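PDB 6TH0: acyl-CoA N-acyltransferases (NAT) superfamily protein from Arabidopsis thaliana, which probably transfers the acetyl group of acetyl-CoA to the N-terminal methionine of transmembrane proteins and to lysine side chains of proteins. Local coordinates for residues A[20-25]-A[61-66]; A[33-38]-A[96-101]; A[65-70]-A[117-122]. All coordinates share one frame; numbering follows the deposited sequence.

Interaction 1. Residues A[20-25]-A[61-66]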
loop_
_atom_site.group_PDB
_atom_site.type_symbol
_atom_site.label_atom_id
_atom_site.label_comp_id
_atom_site.label_asym_id
_atom_site.label_seq_id
_atom_site.Cartn_x
_atom_site.Cartn_y
_atom_site.Cartn_z
ATOM N N GLU A 20 -2.115 12.931 6.918
ATOM C CA GLU A 20 -1.593 12.632 8.245
ATOM C C GLU A 20 -2.734 12.294 9.183
ATOM O O GLU A 20 -2.665 11.324 9.943
ATOM C CB GLU A 20 -0.811 13.809 8.815
ATOM C CG GLU A 20 0.566 14.050 8.227
ATOM C CD GLU A 20 1.251 15.226 8.900
ATOM O OE1 GLU A 20 0.654 16.326 8.925
ATOM O OE2 GLU A 20 2.373 15.048 9.423
ATOM N N GLN A 21 -3.811 13.063 9.096
ATOM C CA GLN A 21 -4.930 12.902 10.020
ATOM C C GLN A 21 -5.603 11.542 9.850
ATOM O O GLN A 21 -5.873 10.848 10.837
ATOM C CB GLN A 21 -5.904 14.056 9.792
ATOM C CG GLN A 21 -7.266 13.926 10.426
ATOM C CD GLN A 21 -8.354 14.348 9.458
ATOM O OE1 GLN A 21 -8.936 13.514 8.762
ATOM N NE2 GLN A 21 -8.618 15.647 9.387
ATOM N N ILE A 22 -5.877 11.142 8.605
ATOM C CA ILE A 22 -6.533 9.861 8.355
ATOM C C ILE A 22 -5.637 8.695 8.770
ATOM O O ILE A 22 -6.124 7.685 9.292
ATOM C CB ILE A 22 -6.982 9.758 6.886
ATOM C CG1 ILE A 22 -7.998 8.613 6.733
ATOM C CG2 ILE A 22 -5.772 9.532 5.958
ATOM C CD1 ILE A 22 -8.752 8.639 5.418
ATOM N N HIS A 23 -4.322 8.781 8.519
ATOM C CA HIS A 23 -3.440 7.732 9.023
ATOM C C HIS A 23 -3.546 7.594 10.541
ATOM O O HIS A 23 -3.668 6.481 11.070
ATOM C CB HIS A 23 -1.993 7.986 8.606
ATOM C CG HIS A 23 -1.669 7.496 7.226
ATOM N ND1 HIS A 23 -2.111 8.129 6.082
ATOM C CD2 HIS A 23 -0.959 6.419 6.807
ATOM C CE1 HIS A 23 -1.673 7.475 5.020
ATOM N NE2 HIS A 23 -0.970 6.433 5.431
ATOM N N ARG A 24 -3.491 8.716 11.255
ATOM C CA ARG A 24 -3.610 8.672 12.704
ATOM C C ARG A 24 -4.935 8.046 13.113
ATOM O O ARG A 24 -5.005 7.291 14.094
ATOM C CB ARG A 24 -3.480 10.086 13.275
ATOM C CG ARG A 24 -3.921 10.227 14.719
ATOM C CD ARG A 24 -3.117 9.361 15.675
ATOM N NE ARG A 24 -1.719 9.772 15.753
ATOM C CZ ARG A 24 -0.882 9.390 16.711
ATOM N NH1 ARG A 24 -1.297 8.591 17.682
ATOM N NH2 ARG A 24 0.374 9.810 16.698
ATOM N N ASP A 25 -5.994 8.334 12.359
ATOM C CA ASP A 25 -7.320 7.928 12.812
ATOM C C ASP A 25 -7.623 6.465 12.492
ATOM O O ASP A 25 -8.325 5.806 13.270
ATOM C CB ASP A 25 -8.388 8.809 12.162
ATOM C CG ASP A 25 -8.470 10.201 12.756
ATOM O OD1 ASP A 25 -7.836 10.509 13.800
ATOM O OD2 ASP A 25 -9.230 11.014 12.187
ATOM N N GLU A 61 -12.576 17.574 -3.136
ATOM C CA GLU A 61 -11.197 17.194 -3.434
ATOM C C GLU A 61 -10.486 16.520 -2.261
ATOM O O GLU A 61 -9.347 16.059 -2.421
ATOM C CB GLU A 61 -10.399 18.426 -3.877
ATOM C CG GLU A 61 -10.489 18.748 -5.363
ATOM C CD GLU A 61 -10.166 17.562 -6.249
ATOM O OE1 GLU A 61 -9.254 16.783 -5.902
ATOM O OE2 GLU A 61 -10.832 17.405 -7.293
ATOM N N GLU A 62 -11.138 16.426 -1.105
ATOM C CA GLU A 62 -10.555 15.780 0.065
ATOM C C GLU A 62 -10.545 14.267 -0.112
ATOM O O GLU A 62 -11.564 13.671 -0.468
ATOM C CB GLU A 62 -11.340 16.163 1.319
ATOM C CG GLU A 62 -10.720 15.687 2.627
ATOM C CD GLU A 62 -11.610 15.949 3.833
ATOM O OE1 GLU A 62 -12.783 15.524 3.809
ATOM O OE2 GLU A 62 -11.140 16.595 4.795
ATOM N N LEU A 63 -9.395 13.638 0.117
ATOM C CA LEU A 63 -9.314 12.202 -0.115
ATOM C C LEU A 63 -10.139 11.437 0.918
ATOM O O LEU A 63 -10.245 11.838 2.081
ATOM C CB LEU A 63 -7.856 11.726 -0.091
ATOM C CG LEU A 63 -7.031 11.838 1.194
ATOM C CD1 LEU A 63 -7.247 10.634 2.079
ATOM C CD2 LEU A 63 -5.544 11.983 0.859
ATOM N N ILE A 64 -10.741 10.334 0.480
ATOM C CA ILE A 64 -11.453 9.425 1.368
ATOM C C ILE A 64 -10.851 8.022 1.341
ATOM O O ILE A 64 -11.365 7.103 1.986
ATOM C CB ILE A 64 -12.962 9.412 1.041
ATOM C CG1 ILE A 64 -13.210 9.212 -0.453
ATOM C CG2 ILE A 64 -13.590 10.730 1.476
ATOM C CD1 ILE A 64 -12.992 7.795 -0.940
ATOM N N GLY A 65 -9.742 7.854 0.634
ATOM C CA GLY A 65 -9.022 6.595 0.624
ATOM C C GLY A 65 -7.618 6.877 0.144
ATOM O O GLY A 65 -7.358 7.908 -0.477
ATOM N N PHE A 66 -6.703 5.968 0.469
ATOM C CA PHE A 66 -5.308 6.194 0.108
ATOM C C PHE A 66 -4.601 4.852 0.021
ATOM O O PHE A 66 -5.016 3.875 0.648
ATOM C CB PHE A 66 -4.613 7.085 1.148
ATOM C CG PHE A 66 -4.613 6.499 2.503
ATOM C CD1 PHE A 66 -3.626 5.603 2.881
ATOM C CD2 PHE A 66 -5.656 6.760 3.386
ATOM C CE1 PHE A 66 -3.654 5.006 4.139
ATOM C CE2 PHE A 66 -5.682 6.176 4.632
ATOM C CZ PHE A 66 -4.681 5.316 5.022
#
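Phe66 sets its CG between its own backbone N and carbonyl carbon (chi1 60°), which lifts the ring off strand 63-73 toward helix 16-26, and His23 keeps its CG beside its backbone N (chi1 -84°), which lets the imidazole swing over that ring. The two form an offset stack with centroids 4.2 Å apart and planes inclined by 30°. His23 CE1 lies over one Phe66 face, displaced to the rim, 3.3 Å from Phe66 CE1; Phe66 CZ in turn lies over a face of the imidazole. Ile22 reaches the CD2-CE2 side of the phenyl ring, its CG2 approaching Phe66 CE2 obliquely at 3.6 Å. On the other branch of the isoleucine, Ile22 CD1 meets Leu63 CD1 at 4.2 Å. Between Leu63 and Phe66 the strand carries a classic beta bulge, Ile64 and Gly65 both facing Ala50. Helix 16-26 is thereby packed on one face of the GNAT sheet. The stacked imidazole is also tied at both nitrogens, ND1 to Leu19 O and NE2 to Thr99 OG1, so that its rotation is fixed within a buried, otherwise apolar contact whose cross-segment part rests on dispersion and ring stacking.

Interaction 2. Residues A[33-38]-A[96-101]. With ACO (acetyl coenzyme *a), chain C.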
loop_
_atom_site.group_PDB
_atom_site.type_symbol
_atom_site.label_atom_id
_atom_site.label_comp_id
_atom_site.label_asym_id
_atom_site.label_seq_id
_atom_site.Cartn_x
_atom_site.Cartn_y
_atom_site.Cartn_z
ATOM N N SER A 33 6.221 12.428 11.087
ATOM C CA SER A 33 5.797 13.472 10.164
ATOM C C SER A 33 6.637 13.448 8.888
ATOM O O SER A 33 6.126 13.710 7.793
ATOM C CB SER A 33 5.888 14.833 10.850
ATOM O OG SER A 33 7.197 15.045 11.350
ATOM N N GLU A 34 7.926 13.126 9.008
ATOM C CA GLU A 34 8.776 13.042 7.824
ATOM C C GLU A 34 8.215 12.059 6.807
ATOM O O GLU A 34 8.327 12.276 5.595
ATOM C CB GLU A 34 10.200 12.639 8.212
ATOM C CG GLU A 34 11.044 13.738 8.815
ATOM C CD GLU A 34 11.262 14.896 7.855
ATOM O OE1 GLU A 34 10.656 14.891 6.763
ATOM O OE2 GLU A 34 12.059 15.802 8.181
ATOM N N PHE A 35 7.610 10.969 7.274
ATOM C CA PHE A 35 7.073 10.005 6.324
ATOM C C PHE A 35 6.032 10.652 5.421
ATOM O O PHE A 35 5.993 10.399 4.215
ATOM C CB PHE A 35 6.482 8.808 7.064
ATOM C CG PHE A 35 5.671 7.909 6.189
ATOM C CD1 PHE A 35 6.307 7.031 5.320
ATOM C CD2 PHE A 35 4.287 7.903 6.259
ATOM C CE1 PHE A 35 5.579 6.178 4.509
ATOM C CE2 PHE A 35 3.532 7.042 5.456
ATOM C CZ PHE A 35 4.191 6.175 4.570
ATOM N N PHE A 36 5.163 11.484 5.988
ATOM C CA PHE A 36 4.108 12.060 5.168
ATOM C C PHE A 36 4.639 13.115 4.214
ATOM O O PHE A 36 4.055 13.307 3.140
ATOM C CB PHE A 36 2.994 12.572 6.068
ATOM C CG PHE A 36 2.347 11.466 6.835
ATOM C CD1 PHE A 36 1.449 10.615 6.209
ATOM C CD2 PHE A 36 2.678 11.238 8.159
ATOM C CE1 PHE A 36 0.880 9.566 6.889
ATOM C CE2 PHE A 36 2.094 10.193 8.855
ATOM C CZ PHE A 36 1.196 9.352 8.213
ATOM N N GLN A 37 5.719 13.816 4.584
ATOM C CA GLN A 37 6.386 14.693 3.633
ATOM C C GLN A 37 6.936 13.882 2.467
ATOM O O GLN A 37 6.860 14.304 1.307
ATOM C CB GLN A 37 7.523 15.471 4.311
ATOM C CG GLN A 37 7.108 16.626 5.211
ATOM C CD GLN A 37 6.434 17.759 4.453
ATOM O OE1 GLN A 37 6.706 17.986 3.275
ATOM N NE2 GLN A 37 5.571 18.497 5.141
ATOM N N ASN A 38 7.561 12.745 2.771
ATOM C CA ASN A 38 8.057 11.860 1.722
ATOM C C ASN A 38 6.930 11.442 0.786
ATOM O O ASN A 38 7.073 11.498 -0.440
ATOM C CB ASN A 38 8.718 10.646 2.375
ATOM C CG ASN A 38 9.366 9.687 1.377
ATOM O OD1 ASN A 38 9.377 9.898 0.150
ATOM N ND2 ASN A 38 9.983 8.646 1.927
ATOM N N TYR A 96 6.506 -2.150 -2.703
ATOM C CA TYR A 96 6.108 -2.530 -1.349
ATOM C C TYR A 96 4.979 -1.617 -0.881
ATOM O O TYR A 96 5.193 -0.422 -0.672
ATOM C CB TYR A 96 7.307 -2.431 -0.397
ATOM C CG TYR A 96 7.017 -2.847 1.033
ATOM C CD1 TYR A 96 6.900 -4.194 1.379
ATOM C CD2 TYR A 96 6.879 -1.892 2.040
ATOM C CE1 TYR A 96 6.634 -4.585 2.680
ATOM C CE2 TYR A 96 6.605 -2.268 3.346
ATOM C CZ TYR A 96 6.485 -3.607 3.664
ATOM O OH TYR A 96 6.227 -3.967 4.970
ATOM N N ILE A 97 3.790 -2.181 -0.665
ATOM C CA ILE A 97 2.702 -1.359 -0.142
ATOM C C ILE A 97 2.958 -1.102 1.331
ATOM O O ILE A 97 3.186 -2.040 2.113
ATOM C CB ILE A 97 1.340 -2.033 -0.357
ATOM C CG1 ILE A 97 0.964 -2.022 -1.840
ATOM C CG2 ILE A 97 0.260 -1.323 0.519
ATOM C CD1 ILE A 97 -0.168 -2.962 -2.184
ATOM N N LEU A 98 2.956 0.177 1.704
ATOM C CA LEU A 98 3.195 0.631 3.064
ATOM C C LEU A 98 1.872 0.776 3.819
ATOM O O LEU A 98 1.675 0.163 4.870
ATOM C CB LEU A 98 3.904 1.978 3.051
ATOM C CG LEU A 98 5.324 1.997 2.442
ATOM C CD1 LEU A 98 5.654 3.390 1.971
ATOM C CD2 LEU A 98 6.293 1.589 3.525
ATOM N N THR A 99 0.969 1.595 3.293
ATOM C CA THR A 99 -0.294 1.838 3.984
ATOM C C THR A 99 -1.449 1.791 2.996
ATOM O O THR A 99 -1.289 1.992 1.792
ATOM C CB THR A 99 -0.295 3.183 4.712
ATOM O OG1 THR A 99 -0.351 4.256 3.762
ATOM C CG2 THR A 99 0.936 3.342 5.602
ATOM N N LEU A 100 -2.637 1.513 3.536
ATOM C CA LEU A 100 -3.856 1.432 2.747
ATOM C C LEU A 100 -4.996 1.698 3.712
ATOM O O LEU A 100 -4.966 1.160 4.816
ATOM C CB LEU A 100 -4.008 0.051 2.104
ATOM C CG LEU A 100 -5.364 -0.321 1.534
ATOM C CD1 LEU A 100 -5.591 0.410 0.219
ATOM C CD2 LEU A 100 -5.462 -1.827 1.338
ATOM N N GLY A 101 -5.948 2.546 3.327
ATOM C CA GLY A 101 -7.090 2.823 4.185
ATOM C C GLY A 101 -8.212 3.464 3.409
ATOM O O GLY A 101 -7.981 4.173 2.426
HETATM N N1A ACO C . -21.472 -4.493 -2.218
HETATM C C2A ACO C . -21.256 -5.165 -1.037
HETATM N N3A ACO C . -20.117 -5.570 -0.448
HETATM C C4A ACO C . -18.999 -5.225 -1.197
HETATM C C5A ACO C . -19.061 -4.524 -2.444
HETATM C C6A ACO C . -20.339 -4.176 -2.921
HETATM N N6A ACO C . -20.463 -3.502 -4.108
HETATM N N7A ACO C . -17.780 -4.311 -2.970
HETATM C C8A ACO C . -16.960 -4.872 -2.058
HETATM N N9A ACO C . -17.641 -5.436 -0.979
HETATM C C1B ACO C . -17.074 -6.134 0.176
HETATM C C2B ACO C . -15.816 -7.053 -0.175
HETATM O O2B ACO C . -16.242 -8.254 -0.667
HETATM C C3B ACO C . -15.348 -7.165 1.351
HETATM O O3B ACO C . -16.247 -7.984 1.921
HETATM P P3B ACO C . -15.536 -8.993 3.285
HETATM O O7A ACO C . -15.419 -7.857 4.268
HETATM O O8A ACO C . -16.609 -10.034 3.557
HETATM O O9A ACO C . -14.242 -9.431 2.641
HETATM C C4B ACO C . -15.491 -5.687 1.849
HETATM O O4B ACO C . -16.645 -5.129 1.139
HETATM C C5B ACO C . -14.201 -4.876 1.626
HETATM O O5B ACO C . -13.781 -4.934 0.299
HETATM P P1A ACO C . -13.412 -3.407 -0.204
HETATM O O1A ACO C . -14.627 -2.558 -0.145
HETATM O O2A ACO C . -12.612 -3.542 -1.470
HETATM O O3A ACO C . -12.322 -2.680 0.870
HETATM P P2A ACO C . -12.844 -1.382 1.622
HETATM O O4A ACO C . -12.857 -0.182 0.747
HETATM O O5A ACO C . -13.985 -1.631 2.573
HETATM O O6A ACO C . -11.529 -0.996 2.688
HETATM C CBP ACO C . -9.825 -1.704 4.233
HETATM C CCP ACO C . -10.906 -2.144 3.153
HETATM C CDP ACO C . -8.740 -0.950 3.500
HETATM C CEP ACO C . -9.245 -2.933 4.936
HETATM C CAP ACO C . -10.593 -0.789 5.224
HETATM O OAP ACO C . -11.466 -1.551 6.053
HETATM C C9P ACO C . -9.699 0.018 6.162
HETATM O O9P ACO C . -9.381 1.153 5.880
HETATM N N8P ACO C . -9.329 -0.544 7.366
HETATM C C7P ACO C . -8.458 0.190 8.343
HETATM C C6P ACO C . -7.080 0.389 7.782
HETATM C C5P ACO C . -6.482 -0.963 7.606
HETATM O O5P ACO C . -6.658 -1.909 8.358
HETATM N N4P ACO C . -5.681 -1.129 6.494
HETATM C C3P ACO C . -5.118 -2.467 6.322
HETATM C C2P ACO C . -3.812 -2.371 5.619
HETATM S S1P ACO C . -3.134 -4.095 5.456
HETATM C C ACO C . -2.246 -4.114 7.012
HETATM O O ACO C . -2.616 -4.747 7.969
HETATM C CH3 ACO C . -1.073 -3.282 7.103
#
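Apolar packing joins Phe35 of helix 33-41 to Leu98 and Thr99 of strand 93-102. Phe35 has CG anti to its backbone N (chi1 168°), an orientation that extends the ring from the helix toward the strand. Leu98 CD1 comes to the ring's edge, near its plane, 3.8 Å from Phe35 CE1, and the two side chains run past one another in opposite directions. A looser touch follows at Thr99 CG2, 4.4 Å from Phe35 CZ and oblique to the ring. Next along the helix, Phe36 offers a ring face to its neighbour, with Phe35 CD2 3.7 Å above the plane, over the centre.

Both strand residues belong to a classic beta bulge, in which Leu98 and Thr99 together face Thr68 and direct their side chains to the same helix. A bulge in this strand is a hallmark of the GNAT fold, where strands 93-102 and 129-137 splay apart to admit the cofactor.

Hydrogen bonding takes over beyond the bulge. The pantetheine amide of acetyl-CoA donates from N4P to Leu100 O over 2.9 Å, almost straight at 171°, much as a neighbouring strand would; further hydrogen bonds to the cofactor come from Val102 N and Ile137 N. Van der Waals contacts accompany them: Gly101 CA lies 3.3 Å from O9P of acetyl-CoA, and Leu100 CG 4.0 Å from the pantetheine methyl CDP.

Interaction 3. Residues A[65-70]-A[117-122]; sequences GFVTAK and NEVVKY
Helix 111-123 forms the connection of a beta-alpha-beta crossover between the parallel neighbouring strands 93-102 and 129-137, and here it packs on strand 63-73, the strand on the other side of 93-102. Val119 carries the contact. With CG1 anti to the backbone N (chi1 179°), CG2 stands beside that nitrogen and approaches both methyls of Val67: Val119 CG2 is 3.8 Å from Val67 CG2 and also 3.8 Å from Val67 CG1. The other branch leans to the next inward-facing residue of the strand, with Val119 CG1 4.4 Å from Ala69 CB. The CA atoms of Ala69 and Val119 are 7.7 Å apart, the nearest pair across the two segments. Trp48 and Val95, from the adjoining strands, also touch Val119. Within the helix, Lys121 NZ and Glu118 OE2 form a salt bridge of 3.6 Å. Strand alternation sends Thr68 to the opposite face of the sheet, where it meets Phe35 and Val39 of helix 33-41. Helices on both faces of a central mixed sheet, with the helix whose N-terminal end carries the acetyl-CoA-binding residues Ala112 and Lys113 covering this face, are characteristic of the GNAT fold.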
loop_
_atom_site.group_PDB
_atom_site.type_symbol
_atom_site.label_atom_id
_atom_site.label_comp_id
_atom_site.label_asym_id
_atom_site.label_seq_id
_atom_site.Cartn_x
_atom_site.Cartn_y
_atom_site.Cartn_z
ATOM N N GLY A 65 -9.742 7.854 0.634
ATOM C CA GLY A 65 -9.022 6.595 0.624
ATOM C C GLY A 65 -7.618 6.877 0.144
ATOM O O GLY A 65 -7.358 7.908 -0.477
ATOM N N PHE A 66 -6.703 5.968 0.469
ATOM C CA PHE A 66 -5.308 6.194 0.108
ATOM C C PHE A 66 -4.601 4.852 0.021
ATOM O O PHE A 66 -5.016 3.875 0.648
ATOM C CB PHE A 66 -4.613 7.085 1.148
ATOM C CG PHE A 66 -4.613 6.499 2.503
ATOM C CD1 PHE A 66 -3.626 5.603 2.881
ATOM C CD2 PHE A 66 -5.656 6.760 3.386
ATOM C CE1 PHE A 66 -3.654 5.006 4.139
ATOM C CE2 PHE A 66 -5.682 6.176 4.632
ATOM C CZ PHE A 66 -4.681 5.316 5.022
ATOM N N VAL A 67 -3.534 4.803 -0.777
ATOM C CA VAL A 67 -2.566 3.714 -0.709
ATOM C C VAL A 67 -1.188 4.322 -0.944
ATOM O O VAL A 67 -1.057 5.239 -1.759
ATOM C CB VAL A 67 -2.856 2.611 -1.742
ATOM C CG1 VAL A 67 -2.748 3.168 -3.157
ATOM C CG2 VAL A 67 -1.922 1.421 -1.539
ATOM N N THR A 68 -0.208 3.943 -0.122
ATOM C CA THR A 68 1.176 4.384 -0.293
ATOM C C THR A 68 2.096 3.182 -0.504
ATOM O O THR A 68 1.853 2.089 0.027
ATOM C CB THR A 68 1.663 5.186 0.901
ATOM O OG1 THR A 68 1.626 4.354 2.065
ATOM C CG2 THR A 68 0.771 6.410 1.113
ATOM N N ALA A 69 3.146 3.376 -1.308
ATOM C CA ALA A 69 4.045 2.283 -1.648
ATOM C C ALA A 69 5.441 2.844 -1.916
ATOM O O ALA A 69 5.599 3.992 -2.335
ATOM C CB ALA A 69 3.555 1.493 -2.873
ATOM N N LYS A 70 6.452 2.004 -1.747
ATOM C CA LYS A 70 7.804 2.442 -2.059
ATOM C C LYS A 70 8.481 1.400 -2.919
ATOM O O LYS A 70 8.083 0.234 -2.958
ATOM C CB LYS A 70 8.653 2.705 -0.806
ATOM C CG LYS A 70 8.958 1.463 0.020
ATOM C CD LYS A 70 9.999 1.788 1.083
ATOM C CE LYS A 70 10.306 0.588 1.971
ATOM N NZ LYS A 70 11.333 0.935 2.994
ATOM N N ASN A 117 -5.398 -2.280 -6.950
ATOM C CA ASN A 117 -5.295 -2.458 -8.393
ATOM C C ASN A 117 -4.383 -1.402 -9.015
ATOM O O ASN A 117 -3.577 -1.703 -9.910
ATOM C CB ASN A 117 -6.698 -2.409 -9.005
ATOM C CG ASN A 117 -6.704 -2.741 -10.467
ATOM O OD1 ASN A 117 -6.047 -3.683 -10.897
ATOM N ND2 ASN A 117 -7.446 -1.968 -11.249
ATOM N N GLU A 118 -4.492 -0.154 -8.549
ATOM C CA GLU A 118 -3.614 0.903 -9.045
ATOM C C GLU A 118 -2.149 0.557 -8.816
ATOM O O GLU A 118 -1.305 0.786 -9.690
ATOM C CB GLU A 118 -3.951 2.232 -8.368
ATOM C CG GLU A 118 -5.330 2.776 -8.707
ATOM C CD GLU A 118 -5.476 3.110 -10.176
ATOM O OE1 GLU A 118 -4.450 3.413 -10.809
ATOM O OE2 GLU A 118 -6.609 3.054 -10.704
ATOM N N VAL A 119 -1.828 -0.009 -7.653
ATOM C CA VAL A 119 -0.441 -0.347 -7.361
ATOM C C VAL A 119 0.043 -1.478 -8.266
ATOM O O VAL A 119 1.157 -1.431 -8.796
ATOM C CB VAL A 119 -0.284 -0.718 -5.877
ATOM C CG1 VAL A 119 1.161 -1.083 -5.587
ATOM C CG2 VAL A 119 -0.750 0.446 -4.967
ATOM N N VAL A 120 -0.786 -2.503 -8.462
ATOM C CA VAL A 120 -0.405 -3.616 -9.332
ATOM C C VAL A 120 -0.257 -3.142 -10.770
ATOM O O VAL A 120 0.703 -3.499 -11.464
ATOM C CB VAL A 120 -1.442 -4.751 -9.219
ATOM C CG1 VAL A 120 -1.118 -5.878 -10.207
ATOM C CG2 VAL A 120 -1.531 -5.250 -7.791
ATOM N N LYS A 121 -1.201 -2.327 -11.238
ATOM C CA LYS A 121 -1.107 -1.776 -12.586
ATOM C C LYS A 121 0.138 -0.912 -12.743
ATOM O O LYS A 121 0.762 -0.896 -13.809
ATOM C CB LYS A 121 -2.384 -0.991 -12.887
ATOM C CG LYS A 121 -3.524 -1.876 -13.388
ATOM C CD LYS A 121 -4.881 -1.171 -13.454
ATOM C CE LYS A 121 -4.850 0.209 -14.072
ATOM N NZ LYS A 121 -6.027 0.991 -13.563
ATOM N N TYR A 122 0.511 -0.186 -11.689
ATOM C CA TYR A 122 1.741 0.596 -11.724
ATOM C C TYR A 122 2.961 -0.309 -11.836
ATOM O O TYR A 122 3.834 -0.088 -12.683
ATOM C CB TYR A 122 1.844 1.490 -10.484
ATOM C CG TYR A 122 3.125 2.300 -10.452
ATOM C CD1 TYR A 122 3.255 3.448 -11.223
ATOM C CD2 TYR A 122 4.208 1.912 -9.668
ATOM C CE1 TYR A 122 4.422 4.194 -11.216
ATOM C CE2 TYR A 122 5.387 2.660 -9.656
ATOM C CZ TYR A 122 5.480 3.794 -10.430
ATOM O OH TYR A 122 6.630 4.545 -10.424
#

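From the N terminus, helix 16-26 comes first, and interaction 1 closes a loop from it to the start of strand 63-73. Before that loop ends, helix 33-41 opens a second one, closed by interaction 2 on strand 93-102; the two loops therefore cross. Interaction 3 starts on the strand where interaction 1 ends, sharing Gly65 and Phe66, and closes on helix 111-123, so it crosses interaction 2 in turn. Interactions 1 and 2 bring two successive helices to one sheet face, whereas interaction 3 lies on the other. The adjacent strands link all three: Phe66 N pairs with Gly101 O, and Thr68 OG1 with Thr99 OG1 at 2.6 Å.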